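Local coordinates for regulatory protein SdiA (Escherichia coli, PDB 4LFU) that activates transcription from a promoter upstream of the ftsQAZ cell-division genes and responds to acyl-homoserine lactone autoinducers as a LuxR-type quorum-sensing receptor, at residues K185-W190 against L204-N209. Residues are numbered along the deposited sequence; the frame is centred on the assembly and turned at random.
Sequences KEILRW and LSISEN
The carboxylate of Glu186 is held through OE1 by a salt bridge to Arg183, one turn earlier on helix 182-192, and in that pose it lies against Leu204, with OE2 3.5 Å from Leu204 CD2 and CG a little farther off. CG of Glu186 stands anti to the backbone N (chi1 172°) and the chain runs on extended, alongside the leucine but heading the other way. Glutamate suits this partly exposed place because its chain reaches the leucine while OE1 stays paired with the arginine. Leucine suits the facing position because its two methyls reach separate partners: CD1 meets Ile187 CG1 at 3.7 Å, whereas CD2 also approaches Trp190 NE1 obliquely at 4.2 Å. The broad tryptophan ring can touch Ile200 and Ile203 as well. Both segments belong to the LuxR-type helix-turn-helix domain, and 204-209 spans the turn, at 205-207, between helices 197-204 and 208-222 of the predicted DNA-binding motif. A Schellman motif ends the first helix, with Ser205 at positive phi and Ile206 N bonded to Ala201 O; Ser207, a good N-cap residue, starts the next, its OG hydrogen-bonded to Thr210 OG1. From within the turn, Ile206 points back toward helix 182-192, its CD1 4.4 Å from Ile187 CD1, a looser apolar contact. Ile187 is buried, as befits a branched hydrocarbon, and also packs on Ile200 of helix 197-204 and on His214 and Gln215 of helix 208-222.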
ATOM      1  N   LYS A 185      12.625  -4.103 -17.686  1.00 29.36           N
ATOM      2  CA  LYS A 185      11.534  -4.522 -16.788  1.00 29.33           C
ATOM      3  C   LYS A 185      10.982  -5.922 -17.114  1.00 29.57           C
ATOM      4  O   LYS A 185      10.770  -6.750 -16.205  1.00 29.13           O
ATOM      5  CB  LYS A 185      10.401  -3.493 -16.776  1.00 29.15           C
ATOM      6  CG  LYS A 185      10.774  -2.172 -16.126  1.00 30.74           C
ATOM      7  CD  LYS A 185       9.566  -1.261 -15.951  1.00 35.63           C
ATOM      8  CE  LYS A 185       9.821   0.103 -16.605  1.00 40.42           C
ATOM      9  NZ  LYS A 185       9.401   1.295 -15.776  1.00 43.98           N
ATOM     10  N   GLU A 186      10.788  -6.206 -18.402  1.00 29.72           N
ATOM     11  CA  GLU A 186      10.327  -7.537 -18.834  1.00 29.99           C
ATOM     12  C   GLU A 186      11.283  -8.662 -18.420  1.00 29.34           C
ATOM     13  O   GLU A 186      10.859  -9.664 -17.860  1.00 29.72           O
ATOM     14  CB  GLU A 186      10.067  -7.553 -20.344  1.00 29.44           C
ATOM     15  CG  GLU A 186       9.780  -8.944 -20.929  1.00 30.15           C
ATOM     16  CD  GLU A 186       9.438  -8.882 -22.413  1.00 32.34           C
ATOM     17  OE1 GLU A 186      10.214  -8.265 -23.172  1.00 33.54           O
ATOM     18  OE2 GLU A 186       8.383  -9.431 -22.825  1.00 37.45           O
ATOM     19  N   ILE A 187      12.566  -8.504 -18.720  1.00 29.31           N
ATOM     20  CA  ILE A 187      13.615  -9.402 -18.223  1.00 29.17           C
ATOM     21  C   ILE A 187      13.663  -9.500 -16.678  1.00 29.00           C
ATOM     22  O   ILE A 187      13.852 -10.575 -16.131  1.00 29.00           O
ATOM     23  CB  ILE A 187      15.006  -9.033 -18.832  1.00 29.82           C
ATOM     24  CG1 ILE A 187      15.070  -9.511 -20.301  1.00 29.14           C
ATOM     25  CG2 ILE A 187      16.191  -9.655 -18.007  1.00 29.08           C
ATOM     26  CD1 ILE A 187      16.063  -8.776 -21.160  1.00 29.41           C
ATOM     27  N   LEU A 188      13.466  -8.373 -15.991  1.00 28.71           N
ATOM     28  CA  LEU A 188      13.445  -8.342 -14.533  1.00 27.14           C
ATOM     29  C   LEU A 188      12.334  -9.211 -13.965  1.00 26.47           C
ATOM     30  O   LEU A 188      12.570 -10.008 -13.065  1.00 25.74           O
ATOM     31  CB  LEU A 188      13.337  -6.911 -14.031  1.00 26.46           C
ATOM     32  CG  LEU A 188      14.071  -6.709 -12.706  1.00 27.00           C
ATOM     33  CD1 LEU A 188      15.551  -7.185 -12.783  1.00 23.36           C
ATOM     34  CD2 LEU A 188      13.944  -5.248 -12.315  1.00 22.62           C
ATOM     35  N   ARG A 189      11.139  -9.083 -14.531  1.00 26.45           N
ATOM     36  CA  ARG A 189       9.988  -9.925 -14.168  1.00 26.46           C
ATOM     37  C   ARG A 189      10.215 -11.424 -14.254  1.00 26.62           C
ATOM     38  O   ARG A 189       9.770 -12.169 -13.372  1.00 26.66           O
ATOM     39  CB  ARG A 189       8.751  -9.534 -14.980  1.00 26.76           C
ATOM     40  CG  ARG A 189       8.171  -8.180 -14.561  1.00 27.18           C
ATOM     41  CD  ARG A 189       6.746  -7.988 -15.120  1.00 30.89           C
ATOM     42  NE  ARG A 189       6.749  -7.913 -16.587  1.00 33.44           N
ATOM     43  CZ  ARG A 189       7.019  -6.809 -17.281  1.00 33.98           C
ATOM     44  NH1 ARG A 189       7.302  -5.661 -16.658  1.00 31.88           N
ATOM     45  NH2 ARG A 189       6.987  -6.851 -18.601  1.00 33.26           N
ATOM     46  N   TRP A 190      10.891 -11.874 -15.309  1.00 26.56           N
ATOM     47  CA  TRP A 190      11.218 -13.297 -15.457  1.00 27.55           C
ATOM     48  C   TRP A 190      12.291 -13.713 -14.456  1.00 27.41           C
ATOM     49  O   TRP A 190      12.303 -14.864 -13.995  1.00 27.07           O
ATOM     50  CB  TRP A 190      11.623 -13.665 -16.916  1.00 27.92           C
ATOM     51  CG  TRP A 190      10.457 -13.662 -17.850  1.00 28.05           C
ATOM     52  CD1 TRP A 190      10.169 -12.711 -18.784  1.00 29.58           C
ATOM     53  CD2 TRP A 190       9.384 -14.622 -17.911  1.00 29.04           C
ATOM     54  NE1 TRP A 190       8.993 -13.018 -19.430  1.00 30.17           N
ATOM     55  CE2 TRP A 190       8.489 -14.182 -18.915  1.00 29.81           C
ATOM     56  CE3 TRP A 190       9.095 -15.814 -17.218  1.00 28.52           C
ATOM     57  CZ2 TRP A 190       7.324 -14.888 -19.250  1.00 30.16           C
ATOM     58  CZ3 TRP A 190       7.937 -16.521 -17.548  1.00 29.08           C
ATOM     59  CH2 TRP A 190       7.061 -16.054 -18.554  1.00 29.45           C
ATOM     60  N   LEU A 204      11.848 -15.311 -24.537  1.00 38.50           N
ATOM     61  CA  LEU A 204      11.811 -14.071 -25.341  1.00 37.86           C
ATOM     62  C   LEU A 204      12.404 -14.208 -26.755  1.00 38.17           C
ATOM     63  O   LEU A 204      12.387 -13.250 -27.521  1.00 38.53           O
ATOM     64  CB  LEU A 204      12.492 -12.912 -24.590  1.00 36.48           C
ATOM     65  CG  LEU A 204      11.983 -12.574 -23.184  1.00 35.58           C
ATOM     66  CD1 LEU A 204      12.862 -11.520 -22.515  1.00 33.16           C
ATOM     67  CD2 LEU A 204      10.523 -12.138 -23.206  1.00 33.61           C
ATOM     68  N   SER A 205      12.928 -15.383 -27.092  1.00 38.78           N
ATOM     69  CA  SER A 205      13.545 -15.623 -28.407  1.00 39.56           C
ATOM     70  C   SER A 205      14.711 -14.661 -28.698  1.00 39.48           C
ATOM     71  O   SER A 205      14.805 -14.084 -29.785  1.00 40.45           O
ATOM     72  CB  SER A 205      12.482 -15.563 -29.526  1.00 40.12           C
ATOM     73  OG  SER A 205      11.418 -16.463 -29.258  1.00 40.56           O
ATOM     74  N   ILE A 206      15.573 -14.472 -27.701  1.00 38.75           N
ATOM     75  CA  ILE A 206      16.801 -13.682 -27.829  1.00 37.07           C
ATOM     76  C   ILE A 206      17.973 -14.535 -27.313  1.00 36.47           C
ATOM     77  O   ILE A 206      17.773 -15.642 -26.845  1.00 36.44           O
ATOM     78  CB  ILE A 206      16.704 -12.332 -27.064  1.00 37.29           C
ATOM     79  CG1 ILE A 206      16.162 -12.565 -25.636  1.00 36.69           C
ATOM     80  CG2 ILE A 206      15.861 -11.337 -27.852  1.00 35.96           C
ATOM     81  CD1 ILE A 206      16.178 -11.355 -24.726  1.00 36.54           C
ATOM     82  N   SER A 207      19.189 -14.034 -27.432  1.00 35.89           N
ATOM     83  CA  SER A 207      20.353 -14.744 -26.938  1.00 36.02           C
ATOM     84  C   SER A 207      20.607 -14.453 -25.440  1.00 35.75           C
ATOM     85  O   SER A 207      20.111 -13.476 -24.886  1.00 35.17           O
ATOM     86  CB  SER A 207      21.572 -14.354 -27.774  1.00 35.83           C
ATOM     87  OG  SER A 207      21.957 -13.024 -27.494  1.00 36.43           O
ATOM     88  N   GLU A 208      21.368 -15.326 -24.798  1.00 36.39           N
ATOM     89  CA  GLU A 208      21.798 -15.116 -23.425  1.00 37.60           C
ATOM     90  C   GLU A 208      22.621 -13.833 -23.275  1.00 37.50           C
ATOM     91  O   GLU A 208      22.534 -13.148 -22.253  1.00 37.40           O
ATOM     92  CB  GLU A 208      22.596 -16.319 -22.924  1.00 38.06           C
ATOM     93  CG  GLU A 208      21.727 -17.421 -22.367  1.00 40.61           C
ATOM     94  CD  GLU A 208      22.511 -18.677 -22.039  1.00 44.16           C
ATOM     95  OE1 GLU A 208      23.311 -18.632 -21.076  1.00 45.56           O
ATOM     96  OE2 GLU A 208      22.311 -19.711 -22.738  1.00 44.98           O
ATOM     97  N   ASN A 209      23.405 -13.517 -24.306  1.00 37.11           N
ATOM     98  CA  ASN A 209      24.161 -12.271 -24.366  1.00 36.53           C
ATOM     99  C   ASN A 209      23.303 -11.044 -24.233  1.00 34.82           C
ATOM    100  O   ASN A 209      23.676 -10.111 -23.539  1.00 34.49           O
ATOM    101  CB  ASN A 209      24.932 -12.183 -25.674  1.00 37.38           C
ATOM    102  CG  ASN A 209      26.270 -12.821 -25.570  1.00 41.55           C
ATOM    103  OD1 ASN A 209      27.198 -12.249 -24.986  1.00 47.96           O
ATOM    104  ND2 ASN A 209      26.395 -14.021 -26.116  1.00 44.97           N
TER